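Local atomic coordinates of putative HTH-type transcriptional regulator PH0061 (Pyrococcus horikoshii, PDB entry 2DBB), a protein that probably binds specific DNA sequences as a transcriptional regulator of the AsnC family, through a helix-turn-helix domain. Residues B[69-74]-B[106-111]. Numbering follows the deposited sequence.
Sequences YAIVLI and NIIVRL
Arg110 tips its guanidinium against one face of the Tyr69 ring, NH1 foremost, a cation-pi contact with CZ of Arg110 4.3 Å from the centroid of that ring. The two planes are 62° apart, so this is not a flat stack. CD of Arg110 adds a CH-pi contact. The arginine chain first extends, then bends at chi3 (-66°), which brings its head back over the ring. CD1 of Ile71 sits over the rim of one guanidinium face, and NH1 of Arg110 also forms a salt bridge with Glu99 of the second subunit. With an alanine at Tyr69 the ring is lost, and the guanidinium is likely to turn more freely and hold less firmly to Glu99 of the second subunit. The segments are the two central strands of a ferredoxin-like domain, as in the effector domains of Lrp/AsnC regulators. Six regular backbone bonds join them, such as Val72 N to Val109 O at 2.7 Å. At one end Asn106 and Ile107 both face Ile74, a classic beta bulge: Ile74 O takes N-H from Ile107 and, weakly, from Asn106. OD1 of Asn106 accepts from Ser76 N. Ala70, Val72, Ile74, Ile107, Val109 and Leu111 share one face, where Ile107 and Val109 touch helix 79-89. On the other face CD2 of Leu73 presses tightly on CD1 of Ile108, 3.4 Å away.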
ATOM      1  N   TYR B  69      -2.409  11.355  -2.639  1.00 24.49           N
ATOM      2  CA  TYR B  69      -1.550  10.868  -1.569  1.00 24.09           C
ATOM      3  C   TYR B  69      -0.521  11.912  -1.185  1.00 24.13           C
ATOM      4  O   TYR B  69      -0.184  12.804  -1.966  1.00 26.35           O
ATOM      5  CB  TYR B  69      -0.773   9.616  -1.994  1.00 22.08           C
ATOM      6  CG  TYR B  69      -1.539   8.319  -1.961  1.00 22.57           C
ATOM      7  CD1 TYR B  69      -2.296   7.961  -0.848  1.00 21.49           C
ATOM      8  CD2 TYR B  69      -1.459   7.416  -3.024  1.00 23.26           C
ATOM      9  CE1 TYR B  69      -2.953   6.734  -0.787  1.00 20.84           C
ATOM     10  CE2 TYR B  69      -2.114   6.189  -2.976  1.00 23.33           C
ATOM     11  CZ  TYR B  69      -2.857   5.852  -1.850  1.00 23.43           C
ATOM     12  OH  TYR B  69      -3.490   4.628  -1.782  1.00 22.00           O
ATOM     13  N   ALA B  70      -0.023  11.779   0.034  1.00 25.25           N
ATOM     14  CA  ALA B  70       1.026  12.636   0.551  1.00 24.73           C
ATOM     15  C   ALA B  70       1.872  11.687   1.376  1.00 24.37           C
ATOM     16  O   ALA B  70       1.341  10.815   2.067  1.00 24.57           O
ATOM     17  CB  ALA B  70       0.454  13.738   1.432  1.00 24.98           C
ATOM     18  N   ILE B  71       3.187  11.823   1.268  1.00 22.58           N
ATOM     19  CA  ILE B  71       4.085  10.986   2.036  1.00 22.56           C
ATOM     20  C   ILE B  71       4.768  11.933   3.005  1.00 21.02           C
ATOM     21  O   ILE B  71       5.254  12.989   2.606  1.00 20.96           O
ATOM     22  CB  ILE B  71       5.166  10.321   1.152  1.00 23.09           C
ATOM     23  CG1 ILE B  71       4.517   9.374   0.131  1.00 27.10           C
ATOM     24  CG2 ILE B  71       6.148   9.570   2.024  1.00 21.70           C
ATOM     25  CD1 ILE B  71       3.859   8.152   0.738  1.00 28.56           C
ATOM     26  N   VAL B  72       4.773  11.564   4.279  1.00 19.79           N
ATOM     27  CA  VAL B  72       5.421  12.376   5.297  1.00 20.78           C
ATOM     28  C   VAL B  72       6.646  11.628   5.817  1.00 19.47           C
ATOM     29  O   VAL B  72       6.557  10.505   6.321  1.00 19.72           O
ATOM     30  CB  VAL B  72       4.447  12.696   6.449  1.00 20.81           C
ATOM     31  CG1 VAL B  72       5.146  13.539   7.517  1.00 21.72           C
ATOM     32  CG2 VAL B  72       3.245  13.443   5.893  1.00 18.28           C
ATOM     33  N   LEU B  73       7.799  12.256   5.652  1.00 19.05           N
ATOM     34  CA  LEU B  73       9.070  11.691   6.072  1.00 19.94           C
ATOM     35  C   LEU B  73       9.457  12.375   7.379  1.00 20.04           C
ATOM     36  O   LEU B  73       9.591  13.599   7.439  1.00 19.70           O
ATOM     37  CB  LEU B  73      10.120  11.960   4.991  1.00 20.19           C
ATOM     38  CG  LEU B  73       9.676  11.564   3.572  1.00 18.26           C
ATOM     39  CD1 LEU B  73      10.634  12.159   2.549  1.00 18.82           C
ATOM     40  CD2 LEU B  73       9.624  10.051   3.453  1.00 20.17           C
ATOM     41  N   ILE B  74       9.636  11.584   8.424  1.00 20.98           N
ATOM     42  CA  ILE B  74       9.963  12.146   9.726  1.00 21.87           C
ATOM     43  C   ILE B  74      11.281  11.672  10.306  1.00 22.09           C
ATOM     44  O   ILE B  74      11.598  10.486  10.268  1.00 22.12           O
ATOM     45  CB  ILE B  74       8.859  11.810  10.758  1.00 21.76           C
ATOM     46  CG1 ILE B  74       7.500  12.302  10.260  1.00 19.72           C
ATOM     47  CG2 ILE B  74       9.202  12.430  12.106  1.00 22.49           C
ATOM     48  CD1 ILE B  74       6.296  11.694  11.012  1.00 17.22           C
ATOM     49  N   ASN B 106      13.374   8.133  10.125  1.00 23.07           N
ATOM     50  CA  ASN B 106      13.016   6.932  10.867  1.00 19.75           C
ATOM     51  C   ASN B 106      11.520   6.629  10.878  1.00 19.99           C
ATOM     52  O   ASN B 106      11.110   5.536  11.259  1.00 20.56           O
ATOM     53  CB  ASN B 106      13.584   6.997  12.291  1.00 24.70           C
ATOM     54  CG  ASN B 106      13.140   8.228  13.054  1.00 25.50           C
ATOM     55  OD1 ASN B 106      13.413   9.355  12.655  1.00 29.33           O
ATOM     56  ND2 ASN B 106      12.454   8.013  14.165  1.00 29.36           N
ATOM     57  N   ILE B 107      10.702   7.580  10.443  1.00 20.36           N
ATOM     58  CA  ILE B 107       9.264   7.358  10.387  1.00 22.10           C
ATOM     59  C   ILE B 107       8.755   7.791   9.015  1.00 22.05           C
ATOM     60  O   ILE B 107       9.033   8.902   8.554  1.00 22.11           O
ATOM     61  CB  ILE B 107       8.510   8.144  11.494  1.00 22.27           C
ATOM     62  CG1 ILE B 107       9.037   7.732  12.871  1.00 23.88           C
ATOM     63  CG2 ILE B 107       7.014   7.834  11.432  1.00 23.85           C
ATOM     64  CD1 ILE B 107       8.523   8.579  14.022  1.00 23.56           C
ATOM     65  N   ILE B 108       8.033   6.889   8.363  1.00 21.49           N
ATOM     66  CA  ILE B 108       7.474   7.131   7.040  1.00 21.28           C
ATOM     67  C   ILE B 108       5.970   6.960   7.137  1.00 20.79           C
ATOM     68  O   ILE B 108       5.492   5.901   7.532  1.00 20.16           O
ATOM     69  CB  ILE B 108       8.003   6.118   5.999  1.00 22.48           C
ATOM     70  CG1 ILE B 108       9.534   6.141   5.978  1.00 24.24           C
ATOM     71  CG2 ILE B 108       7.456   6.470   4.610  1.00 22.39           C
ATOM     72  CD1 ILE B 108      10.105   7.483   5.646  1.00 26.05           C
ATOM     73  N   VAL B 109       5.235   8.000   6.751  1.00 20.65           N
ATOM     74  CA  VAL B 109       3.784   7.989   6.830  1.00 20.79           C
ATOM     75  C   VAL B 109       3.097   8.307   5.508  1.00 20.13           C
ATOM     76  O   VAL B 109       3.525   9.184   4.774  1.00 22.10           O
ATOM     77  CB  VAL B 109       3.292   9.027   7.861  1.00 19.63           C
ATOM     78  CG1 VAL B 109       1.761   8.975   7.973  1.00 20.71           C
ATOM     79  CG2 VAL B 109       3.948   8.768   9.207  1.00 20.83           C
ATOM     80  N   ARG B 110       2.030   7.582   5.206  1.00 19.18           N
ATOM     81  CA  ARG B 110       1.274   7.862   3.998  1.00 21.52           C
ATOM     82  C   ARG B 110      -0.086   8.389   4.433  1.00 21.53           C
ATOM     83  O   ARG B 110      -0.733   7.799   5.299  1.00 22.47           O
ATOM     84  CB  ARG B 110       1.073   6.611   3.135  1.00 19.48           C
ATOM     85  CG  ARG B 110       0.168   6.878   1.927  1.00 21.73           C
ATOM     86  CD  ARG B 110      -0.130   5.610   1.125  1.00 24.70           C
ATOM     87  NE  ARG B 110       1.055   5.066   0.471  1.00 24.77           N
ATOM     88  CZ  ARG B 110       1.626   5.586  -0.614  1.00 30.13           C
ATOM     89  NH1 ARG B 110       1.121   6.675  -1.185  1.00 31.35           N
ATOM     90  NH2 ARG B 110       2.710   5.019  -1.132  1.00 30.43           N
ATOM     91  N   LEU B 111      -0.505   9.496   3.827  1.00 20.80           N
ATOM     92  CA  LEU B 111      -1.788  10.120   4.107  1.00 20.82           C
ATOM     93  C   LEU B 111      -2.659  10.128   2.854  1.00 22.85           C
ATOM     94  O   LEU B 111      -2.154  10.290   1.737  1.00 21.64           O
ATOM     95  CB  LEU B 111      -1.603  11.582   4.524  1.00 20.65           C
ATOM     96  CG  LEU B 111      -0.626  11.971   5.628  1.00 21.94           C
ATOM     97  CD1 LEU B 111      -0.596  13.495   5.741  1.00 20.49           C
ATOM     98  CD2 LEU B 111      -1.045  11.327   6.944  1.00 21.30           C
TER